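Local coordinates for protein HIAXHD3 (Humicola insolens, PDB 3ZXK) that hydrolyses terminal arabinofuranosyl side chains from arabinose-containing polysaccharides, probably arabinoxylan, and whose active site has been a template for engineering in endo-xylanase activity, at residues S34-S39 and R503-Y508; H332-H337 and T373-G378; T362-A367 and W434-T439. All blocks are in the same frame, centred on the assembly; numbering follows the deposited sequence. Where two conformers were deposited one is given.

How the contacts relate
All three contacts reach one antiparallel sheet of the C-terminal concanavalin A-like domain, whose outermost strands are 38-39 and 436-448. Contacts 1 and 2 adjoin, their centres about 10 Å apart: strands 38-39 and 334-336 are neighbours, probably joined by a hydrogen bond from W335 N to S39 O at 2.7 Å. Contact 3 lies toward the other edge, with its centre about 17 Å from that of contact 1 and about 19 Å from that of contact 2; W434 CZ2 still packs on R503 O at 3.4 Å. Contact 1 is nearest the bound sugars, F505 having its side chain about 4 Å from both a xylopyranose and an arabinofuranose.

Contact 1 (S34-S39 and R503-Y508); sequences STFAYS and RYFTGY
Y38 and Y504 join hydroxyl to hydroxyl in a buried interdomain contact, where a turn of the glycoside hydrolase family 43 domain meets the loop between strands 490-497 and 509-516 of the C-terminal domain. Their phenol groups come from opposite directions and join through one hydrogen bond, Y504 OH donating to Y38 OH at 2.7 Å, with the acceptor oxygen in the plane of the Y504 ring. Y38 OH in turn donates to a water, which donates a hydrogen bond to G507 O. The hydroxyl is thus gripped by two partners, and its donor and acceptor roles are both accounted for.

T35 to Y38 form a type II' beta turn, closed by Y38 N to T35 O at 3.0 Å, that leads into strand 38-39 at the edge of the concanavalin A-like sheet. The turn sends F36 and Y38 toward the loop. T506 answers with both branches: chi1 of -59° turns OG1 to F36, 3.4 Å from CD1, and CG2 to Y38, 3.7 Å from CE2. A second water links T506 OG1 to S34 O.

F36 CZ presses on F505 CB at 3.4 Å. The two ring planes are only 6° apart, yet their centroids are separated by 5.5 Å, so the rings are slid past each other with little overlap. The end of the F505 side chain leads away from F36 and touches a bound xylopyranose.

Contact 2 (H332-H337 and T373-G378); sequences HWEWNH and TRRIAG
E334 and T373 form an antiparallel hydrogen-bonded pair between neighbouring strands of the concanavalin A-like domain's sheet. E334 N donates to T373 O at 2.9 Å and a nearly straight 171°; the return bond, T373 N to E334 O, is more bent at 149°. T373 OG1 adds a third bond by donating to E334 O at 2.8 Å. It can do so because chi1 of 74° sets the hydroxyl between the backbone N and the carbonyl carbon, and the two donors reach E334 O from opposite faces of its plane.

The charged interaction joins E334 to R375. R375 NH2 meets OE2 on its syn side at 2.9 Å, with a weak second bond from NH1, so both nitrogens converge on one oxygen while the carboxylate and guanidinium planes stand almost perpendicular. H58 also bonds to OE2, and OE1 forms a salt bridge with R509; these surroundings would probably favour a charged carboxylate. R375 NE is held by D16 O, which ties this buried network to the glycoside hydrolase family 43 part of the chain.

R374 meets the face of the W333 indole through a CH-pi and a cation-pi contact. Its chi1 and extended chi2 carry CD over the six-membered ring, 3.5 Å from the centroid. The bend at chi3 turns the guanidinium on edge above the indole face, nearly perpendicular to it, with NH1 near the rim. H332 CB lies over one guanidinium face, toward its rim, with the imidazole nearly parallel. A water accepts from R375 N and NH1 and donates to H332 O at 2.7 Å.

Contact 3 (T362-A367 and W434-T439); sequences TGDLFA and WRTAST
D364 and T436 meet through their side chains where the loop before strand 372-375 packs on the start of edge strand 436-448 in the concanavalin A-like domain. T436 OG1 donates to D364 OD2; the modelled 2.5 Å is so short that the exact length is doubtful. On the aspartate, CG lies anti to the backbone N (chi1 -175°), which carries the carboxylate across to the threonine. On T436, chi1 of -59° points OG1 at OD2 and leaves CG2 alongside the same carboxylate.

The second oxygen serves its own loop. D364 OD1 accepts from F366 N at 3.0 Å in an Asx turn, the donor lying well above the carboxylate plane. D364 N is held by T362 OG1 in an ST turn, so the aspartate's backbone and side chain are both fixed within the loop. The ring of F366 lies obliquely to T436 OG1, CD2 being 4.1 Å away, and the side chain also touches T75 and L429.

Past a classic beta bulge in which A437 and S438 face R428, T439 puts CG2 3.9 Å from D364 CG. One water bridges the two segments, accepting from L365 N and donating to T439 O and, at 2.7 Å, to G363 O.

Contact 1 (S34-S39 and R503-Y508)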
loop_
_atom_site.group_PDB
_atom_site.type_symbol
_atom_site.label_atom_id
_atom_site.label_comp_id
_atom_site.label_asym_id
_atom_site.label_seq_id
_atom_site.Cartn_x
_atom_site.Cartn_y
_atom_site.Cartn_z
ATOM N N SER A 34 -2.637 3.936 -1.353
ATOM C CA SER A 34 -3.873 3.518 -0.687
ATOM C C SER A 34 -3.775 2.148 -0.053
ATOM O O SER A 34 -3.102 1.232 -0.570
ATOM C CB SER A 34 -4.992 3.494 -1.708
ATOM O OG SER A 34 -5.092 4.760 -2.301
ATOM N N THR A 35 -4.451 2.008 1.088
ATOM C CA THR A 35 -4.275 0.826 1.929
ATOM C C THR A 35 -5.558 0.171 2.432
ATOM O O THR A 35 -5.481 -0.736 3.226
ATOM C CB THR A 35 -3.436 1.178 3.169
ATOM O OG1 THR A 35 -3.780 2.504 3.597
ATOM C CG2 THR A 35 -1.912 1.142 2.834
ATOM N N PHE A 36 -6.729 0.631 1.996
ATOM C CA PHE A 36 -7.975 -0.083 2.357
ATOM C C PHE A 36 -8.126 -0.168 3.887
ATOM O O PHE A 36 -8.082 0.880 4.547
ATOM C CB PHE A 36 -8.091 -1.413 1.558
ATOM C CG PHE A 36 -8.074 -1.158 0.069
ATOM C CD1 PHE A 36 -6.867 -0.998 -0.634
ATOM C CD2 PHE A 36 -9.284 -0.938 -0.609
ATOM C CE1 PHE A 36 -6.876 -0.677 -1.993
ATOM C CE2 PHE A 36 -9.296 -0.615 -1.964
ATOM C CZ PHE A 36 -8.090 -0.499 -2.649
ATOM N N ALA A 37 -8.280 -1.363 4.440
ATOM C CA ALA A 37 -8.455 -1.521 5.886
ATOM C C ALA A 37 -7.156 -1.866 6.620
ATOM O O ALA A 37 -7.178 -2.202 7.801
ATOM C CB ALA A 37 -9.552 -2.551 6.192
ATOM N N TYR A 38 -6.018 -1.740 5.949
ATOM C CA TYR A 38 -4.723 -1.961 6.621
ATOM C C TYR A 38 -4.337 -0.742 7.473
ATOM O O TYR A 38 -4.656 0.384 7.140
ATOM C CB TYR A 38 -3.658 -2.345 5.586
ATOM C CG TYR A 38 -3.972 -3.727 4.978
ATOM C CD1 TYR A 38 -3.540 -4.881 5.587
ATOM C CD2 TYR A 38 -4.729 -3.860 3.793
ATOM C CE1 TYR A 38 -3.830 -6.145 5.052
ATOM C CE2 TYR A 38 -5.032 -5.098 3.246
ATOM C CZ TYR A 38 -4.569 -6.253 3.875
ATOM O OH TYR A 38 -4.858 -7.518 3.353
ATOM N N SER A 39 -3.754 -0.987 8.623
ATOM C CA SER A 39 -3.572 0.061 9.638
ATOM C C SER A 39 -2.165 -0.036 10.237
ATOM O O SER A 39 -1.814 -1.077 10.802
ATOM C CB SER A 39 -4.594 -0.168 10.757
ATOM O OG SER A 39 -4.415 0.792 11.802
ATOM N N ARG A 503 -10.524 -8.082 -7.345
ATOM C CA ARG A 503 -11.599 -7.529 -6.510
ATOM C C ARG A 503 -11.244 -7.122 -5.073
ATOM O O ARG A 503 -11.792 -6.143 -4.558
ATOM C CB ARG A 503 -12.840 -8.426 -6.557
ATOM C CG ARG A 503 -13.413 -8.543 -7.968
ATOM C CD ARG A 503 -14.836 -9.066 -8.012
ATOM N NE ARG A 503 -15.318 -9.131 -9.393
ATOM C CZ ARG A 503 -15.940 -8.144 -10.038
ATOM N NH1 ARG A 503 -16.178 -6.986 -9.437
ATOM N NH2 ARG A 503 -16.337 -8.320 -11.297
ATOM N N TYR A 504 -10.299 -7.829 -4.453
ATOM C CA TYR A 504 -9.804 -7.437 -3.123
ATOM C C TYR A 504 -8.870 -6.218 -3.181
ATOM O O TYR A 504 -8.555 -5.631 -2.156
ATOM C CB TYR A 504 -9.102 -8.645 -2.499
ATOM C CG TYR A 504 -8.679 -8.492 -1.056
ATOM C CD1 TYR A 504 -9.613 -8.630 -0.028
ATOM C CD2 TYR A 504 -7.343 -8.238 -0.719
ATOM C CE1 TYR A 504 -9.248 -8.510 1.304
ATOM C CE2 TYR A 504 -6.953 -8.127 0.613
ATOM C CZ TYR A 504 -7.897 -8.255 1.625
ATOM O OH TYR A 504 -7.487 -8.121 2.941
ATOM N N PHE A 505 -8.405 -5.913 -4.380
ATOM C CA PHE A 505 -7.536 -4.771 -4.707
ATOM C C PHE A 505 -6.109 -4.904 -4.199
ATOM O O PHE A 505 -5.174 -4.864 -4.998
ATOM C CB PHE A 505 -8.161 -3.417 -4.320
ATOM C CG PHE A 505 -9.334 -3.019 -5.180
ATOM C CD1 PHE A 505 -9.155 -2.608 -6.499
ATOM C CD2 PHE A 505 -10.622 -3.068 -4.664
ATOM C CE1 PHE A 505 -10.249 -2.239 -7.282
ATOM C CE2 PHE A 505 -11.724 -2.720 -5.443
ATOM C CZ PHE A 505 -11.537 -2.301 -6.752
ATOM N N THR A 506 -5.928 -5.056 -2.894
ATOM C CA THR A 506 -4.595 -5.203 -2.320
ATOM C C THR A 506 -3.935 -6.496 -2.821
ATOM O O THR A 506 -4.613 -7.477 -3.065
ATOM C CB THR A 506 -4.745 -5.269 -0.783
ATOM O OG1 THR A 506 -5.386 -4.069 -0.356
ATOM C CG2 THR A 506 -3.377 -5.390 -0.059
ATOM N N GLY A 507 -2.623 -6.496 -2.990
ATOM C CA GLY A 507 -1.923 -7.713 -3.373
ATOM C C GLY A 507 -1.746 -8.689 -2.227
ATOM O O GLY A 507 -2.122 -8.409 -1.078
ATOM N N TYR A 508 -1.210 -9.866 -2.558
ATOM C CA TYR A 508 -0.847 -10.818 -1.532
ATOM C C TYR A 508 0.186 -10.247 -0.591
ATOM O O TYR A 508 1.149 -9.573 -1.041
ATOM C CB TYR A 508 -0.278 -12.087 -2.157
ATOM C CG TYR A 508 -1.353 -13.105 -2.456
ATOM C CD1 TYR A 508 -1.814 -13.975 -1.464
ATOM C CD2 TYR A 508 -1.941 -13.181 -3.716
ATOM C CE1 TYR A 508 -2.788 -14.926 -1.737
ATOM C CE2 TYR A 508 -2.948 -14.127 -4.002
ATOM C CZ TYR A 508 -3.381 -14.993 -2.990
ATOM O OH TYR A 508 -4.341 -15.940 -3.222
HETATM O O HOH W 1 -3.623 -1.699 -0.708
HETATM O O HOH W 2 -3.382 -8.762 1.428
#

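Contact 2 (H332-H337 and T373-G378)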
loop_
_atom_site.group_PDB
_atom_site.type_symbol
_atom_site.label_atom_id
_atom_site.label_comp_id
_atom_site.label_asym_id
_atom_site.label_seq_id
_atom_site.Cartn_x
_atom_site.Cartn_y
_atom_site.Cartn_z
ATOM N N HIS A 332 7.438 -0.652 7.114
ATOM C CA HIS A 332 6.951 -1.746 6.250
ATOM C C HIS A 332 5.740 -2.490 6.793
ATOM O O HIS A 332 5.029 -3.167 6.036
ATOM C CB HIS A 332 8.064 -2.759 5.986
ATOM C CG HIS A 332 9.251 -2.173 5.297
ATOM N ND1 HIS A 332 9.283 -1.941 3.969
ATOM C CD2 HIS A 332 10.461 -1.725 5.805
ATOM C CE1 HIS A 332 10.441 -1.364 3.648
ATOM N NE2 HIS A 332 11.165 -1.226 4.774
ATOM N N TRP A 333 5.468 -2.383 8.090
ATOM C CA TRP A 333 4.409 -3.193 8.705
ATOM C C TRP A 333 3.107 -2.477 8.799
ATOM O O TRP A 333 3.057 -1.266 9.110
ATOM C CB TRP A 333 4.810 -3.587 10.105
ATOM C CG TRP A 333 6.023 -4.460 10.171
ATOM C CD1 TRP A 333 7.306 -4.108 10.593
ATOM C CD2 TRP A 333 6.083 -5.886 9.881
ATOM N NE1 TRP A 333 8.145 -5.209 10.560
ATOM C CE2 TRP A 333 7.461 -6.304 10.124
ATOM C CE3 TRP A 333 5.168 -6.822 9.431
ATOM C CZ2 TRP A 333 7.873 -7.629 9.948
ATOM C CZ3 TRP A 333 5.587 -8.148 9.258
ATOM C CH2 TRP A 333 6.917 -8.537 9.511
ATOM N N GLU A 334 2.039 -3.235 8.533
ATOM C CA GLU A 334 0.671 -2.749 8.719
ATOM C C GLU A 334 -0.203 -3.870 9.218
ATOM O O GLU A 334 -0.127 -5.009 8.723
ATOM C CB GLU A 334 0.072 -2.227 7.394
ATOM C CG GLU A 334 0.736 -0.970 6.807
ATOM C CD GLU A 334 0.502 -0.735 5.326
ATOM O OE1 GLU A 334 -0.308 -1.440 4.669
ATOM O OE2 GLU A 334 1.140 0.199 4.785
ATOM N N TRP A 335 -1.042 -3.566 10.193
ATOM C CA TRP A 335 -1.972 -4.552 10.712
ATOM C C TRP A 335 -3.150 -4.733 9.784
ATOM O O TRP A 335 -3.493 -3.809 9.057
ATOM C CB TRP A 335 -2.519 -4.069 12.034
ATOM C CG TRP A 335 -1.514 -3.824 13.116
ATOM C CD1 TRP A 335 -0.984 -2.608 13.520
ATOM C CD2 TRP A 335 -0.975 -4.823 14.033
ATOM N NE1 TRP A 335 -0.122 -2.791 14.582
ATOM C CE2 TRP A 335 -0.072 -4.101 14.930
ATOM C CE3 TRP A 335 -1.098 -6.217 14.158
ATOM C CZ2 TRP A 335 0.619 -4.743 15.944
ATOM C CZ3 TRP A 335 -0.388 -6.858 15.178
ATOM C CH2 TRP A 335 0.453 -6.129 16.054
ATOM N N ASN A 336 -3.774 -5.916 9.801
ATOM C CA ASN A 336 -5.071 -6.126 9.151
ATOM C C ASN A 336 -6.164 -5.538 10.067
ATOM O O ASN A 336 -6.438 -6.089 11.121
ATOM C CB ASN A 336 -5.293 -7.625 8.920
ATOM C CG ASN A 336 -6.720 -7.926 8.516
ATOM O OD1 ASN A 336 -7.355 -7.110 7.852
ATOM N ND2 ASN A 336 -7.238 -9.070 8.933
ATOM N N HIS A 337 -6.748 -4.395 9.681
ATOM C CA HIS A 337 -7.623 -3.565 10.560
ATOM C C HIS A 337 -6.831 -2.968 11.728
ATOM O O HIS A 337 -5.675 -3.326 11.929
ATOM C CB HIS A 337 -8.881 -4.327 11.038
ATOM C CG HIS A 337 -9.869 -4.696 9.929
ATOM N ND1 HIS A 337 -9.580 -5.546 8.925
ATOM C CD2 HIS A 337 -11.203 -4.326 9.755
ATOM C CE1 HIS A 337 -10.660 -5.691 8.128
ATOM N NE2 HIS A 337 -11.663 -4.978 8.653
ATOM N N THR A 373 1.040 -7.515 8.896
ATOM C CA THR A 373 1.319 -7.833 7.491
ATOM C C THR A 373 2.350 -6.904 6.866
ATOM O O THR A 373 2.658 -5.791 7.379
ATOM C CB THR A 373 0.036 -7.816 6.626
ATOM O OG1 THR A 373 -0.397 -6.471 6.391
ATOM C CG2 THR A 373 -1.102 -8.629 7.288
ATOM N N ARG A 374 2.869 -7.341 5.733
ATOM C CA ARG A 374 3.759 -6.518 4.943
ATOM C C ARG A 374 3.765 -6.978 3.490
ATOM O O ARG A 374 3.425 -8.116 3.186
ATOM C CB ARG A 374 5.168 -6.455 5.522
ATOM C CG ARG A 374 5.887 -7.798 5.537
ATOM C CD ARG A 374 7.183 -7.672 6.314
ATOM N NE ARG A 374 8.226 -7.015 5.537
ATOM C CZ ARG A 374 9.210 -6.291 6.068
ATOM N NH1 ARG A 374 9.259 -6.078 7.380
ATOM N NH2 ARG A 374 10.136 -5.762 5.289
ATOM N N ARG A 375 4.135 -6.057 2.612
ATOM C CA ARG A 375 4.111 -6.272 1.152
ATOM C C ARG A 375 5.178 -7.253 0.723
ATOM O O ARG A 375 6.257 -7.273 1.290
ATOM C CB ARG A 375 4.294 -4.949 0.411
ATOM C CG ARG A 375 3.146 -4.004 0.659
ATOM C CD ARG A 375 3.498 -2.585 0.243
ATOM N NE ARG A 375 2.398 -1.666 0.543
ATOM C CZ ARG A 375 2.139 -1.160 1.758
ATOM N NH1 ARG A 375 2.940 -1.436 2.805
ATOM N NH2 ARG A 375 1.112 -0.312 1.907
ATOM N N ILE A 376 4.852 -8.064 -0.277
ATOM C CA ILE A 376 5.815 -8.972 -0.900
ATOM C C ILE A 376 6.506 -8.210 -2.055
ATOM O O ILE A 376 5.823 -7.620 -2.907
ATOM C CB ILE A 376 5.085 -10.234 -1.447
ATOM C CG1 ILE A 376 4.374 -11.028 -0.308
ATOM C CG2 ILE A 376 6.082 -11.136 -2.180
ATOM C CD1 ILE A 376 3.421 -12.108 -0.797
ATOM N N ALA A 377 7.837 -8.259 -2.112
ATOM C CA ALA A 377 8.542 -7.676 -3.251
ATOM C C ALA A 377 8.665 -8.709 -4.358
ATOM O O ALA A 377 8.893 -9.879 -4.107
ATOM C CB ALA A 377 9.919 -7.144 -2.846
ATOM N N GLY A 378 8.506 -8.265 -5.601
ATOM C CA GLY A 378 8.463 -9.178 -6.720
ATOM C C GLY A 378 9.729 -9.185 -7.541
ATOM O O GLY A 378 10.589 -8.328 -7.383
HETATM O O HOH W 3 5.039 -3.377 3.346
#

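Contact 3 (T362-A367 and W434-T439)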
loop_
_atom_site.group_PDB
_atom_site.type_symbol
_atom_site.label_atom_id
_atom_site.label_comp_id
_atom_site.label_asym_id
_atom_site.label_seq_id
_atom_site.Cartn_x
_atom_site.Cartn_y
_atom_site.Cartn_z
ATOM N N THR A 362 -11.956 -17.105 17.940
ATOM C CA THR A 362 -12.583 -17.372 16.645
ATOM C C THR A 362 -12.001 -18.660 16.037
ATOM O O THR A 362 -10.875 -19.063 16.391
ATOM C CB THR A 362 -12.398 -16.167 15.669
ATOM O OG1 THR A 362 -13.131 -16.391 14.461
ATOM C CG2 THR A 362 -10.920 -15.912 15.340
ATOM N N GLY A 363 -12.768 -19.298 15.144
ATOM C CA GLY A 363 -12.240 -20.361 14.264
ATOM C C GLY A 363 -11.774 -19.810 12.924
ATOM O O GLY A 363 -11.251 -20.546 12.081
ATOM N N ASP A 364 -11.922 -18.500 12.757
ATOM C CA ASP A 364 -11.811 -17.861 11.432
ATOM C C ASP A 364 -10.633 -16.886 11.445
ATOM O O ASP A 364 -10.740 -15.819 12.038
ATOM C CB ASP A 364 -13.141 -17.137 11.165
ATOM C CG ASP A 364 -13.235 -16.516 9.782
ATOM O OD1 ASP A 364 -12.232 -16.491 9.039
ATOM O OD2 ASP A 364 -14.357 -16.043 9.435
ATOM N N LEU A 365 -9.536 -17.213 10.745
ATOM C CA LEU A 365 -8.399 -16.267 10.641
ATOM C C LEU A 365 -8.826 -14.856 10.200
ATOM O O LEU A 365 -8.288 -13.868 10.659
ATOM C CB LEU A 365 -7.321 -16.797 9.680
ATOM C CG LEU A 365 -6.059 -15.926 9.540
ATOM C CD1 LEU A 365 -5.302 -15.619 10.832
ATOM C CD2 LEU A 365 -5.111 -16.583 8.545
ATOM N N PHE A 366 -9.830 -14.758 9.327
ATOM C CA PHE A 366 -10.225 -13.413 8.852
ATOM C C PHE A 366 -10.930 -12.576 9.920
ATOM O O PHE A 366 -11.073 -11.352 9.757
ATOM C CB PHE A 366 -11.115 -13.500 7.604
ATOM C CG PHE A 366 -10.454 -14.145 6.435
ATOM C CD1 PHE A 366 -9.401 -13.510 5.774
ATOM C CD2 PHE A 366 -10.870 -15.405 6.002
ATOM C CE1 PHE A 366 -8.787 -14.110 4.680
ATOM C CE2 PHE A 366 -10.264 -16.014 4.904
ATOM C CZ PHE A 366 -9.220 -15.367 4.256
ATOM N N ALA A 367 -11.379 -13.213 11.001
ATOM C CA ALA A 367 -11.985 -12.476 12.094
ATOM C C ALA A 367 -10.968 -12.106 13.161
ATOM O O ALA A 367 -11.299 -11.383 14.091
ATOM C CB ALA A 367 -13.120 -13.280 12.709
ATOM N N TRP A 434 -17.573 -10.014 1.031
ATOM C CA TRP A 434 -16.417 -10.278 1.925
ATOM C C TRP A 434 -16.713 -10.950 3.238
ATOM O O TRP A 434 -15.939 -10.780 4.225
ATOM C CB TRP A 434 -15.600 -9.008 2.154
ATOM C CG TRP A 434 -15.278 -8.364 0.849
ATOM C CD1 TRP A 434 -15.770 -7.165 0.340
ATOM C CD2 TRP A 434 -14.413 -8.903 -0.209
ATOM N NE1 TRP A 434 -15.245 -6.925 -0.902
ATOM C CE2 TRP A 434 -14.441 -7.930 -1.298
ATOM C CE3 TRP A 434 -13.645 -10.060 -0.351
ATOM C CZ2 TRP A 434 -13.692 -8.105 -2.466
ATOM C CZ3 TRP A 434 -12.913 -10.239 -1.536
ATOM C CH2 TRP A 434 -12.940 -9.277 -2.567
ATOM N N ARG A 435 -17.809 -11.725 3.270
ATOM C CA ARG A 435 -18.030 -12.679 4.358
ATOM C C ARG A 435 -17.175 -13.919 4.153
ATOM O O ARG A 435 -16.788 -14.246 3.039
ATOM C CB ARG A 435 -19.506 -13.042 4.458
ATOM C CG ARG A 435 -20.332 -11.903 5.020
ATOM C CD ARG A 435 -21.825 -12.099 4.822
ATOM N NE ARG A 435 -22.553 -10.873 5.168
ATOM C CZ ARG A 435 -22.605 -9.775 4.409
ATOM N NH1 ARG A 435 -21.969 -9.719 3.237
ATOM N NH2 ARG A 435 -23.294 -8.722 4.828
ATOM N N THR A 436 -16.826 -14.588 5.232
ATOM C CA THR A 436 -16.050 -15.816 5.115
ATOM C C THR A 436 -16.787 -16.921 4.333
ATOM O O THR A 436 -17.946 -17.244 4.612
ATOM C CB THR A 436 -15.594 -16.304 6.512
ATOM O OG1 THR A 436 -14.807 -15.288 7.125
ATOM C CG2 THR A 436 -14.719 -17.535 6.407
ATOM N N ALA A 437 -16.097 -17.496 3.352
ATOM C CA ALA A 437 -16.641 -18.617 2.586
ATOM C C ALA A 437 -16.092 -19.938 3.102
ATOM O O ALA A 437 -16.787 -20.945 3.063
ATOM C CB ALA A 437 -16.349 -18.447 1.102
ATOM N N SER A 438 -14.848 -19.932 3.575
ATOM C CA SER A 438 -14.213 -21.114 4.180
ATOM C C SER A 438 -13.169 -20.729 5.228
ATOM O O SER A 438 -12.337 -19.851 4.998
ATOM C CB SER A 438 -13.528 -21.964 3.110
ATOM O OG SER A 438 -12.956 -23.127 3.707
ATOM N N THR A 439 -13.216 -21.407 6.370
ATOM C CA THR A 439 -12.281 -21.175 7.470
ATOM C C THR A 439 -11.047 -22.071 7.414
ATOM O O THR A 439 -10.210 -22.059 8.322
ATOM C CB THR A 439 -12.980 -21.307 8.838
ATOM O OG1 THR A 439 -13.605 -22.589 8.914
ATOM C CG2 THR A 439 -14.055 -20.243 8.998
HETATM O O HOH W 4 -9.298 -20.140 10.227
#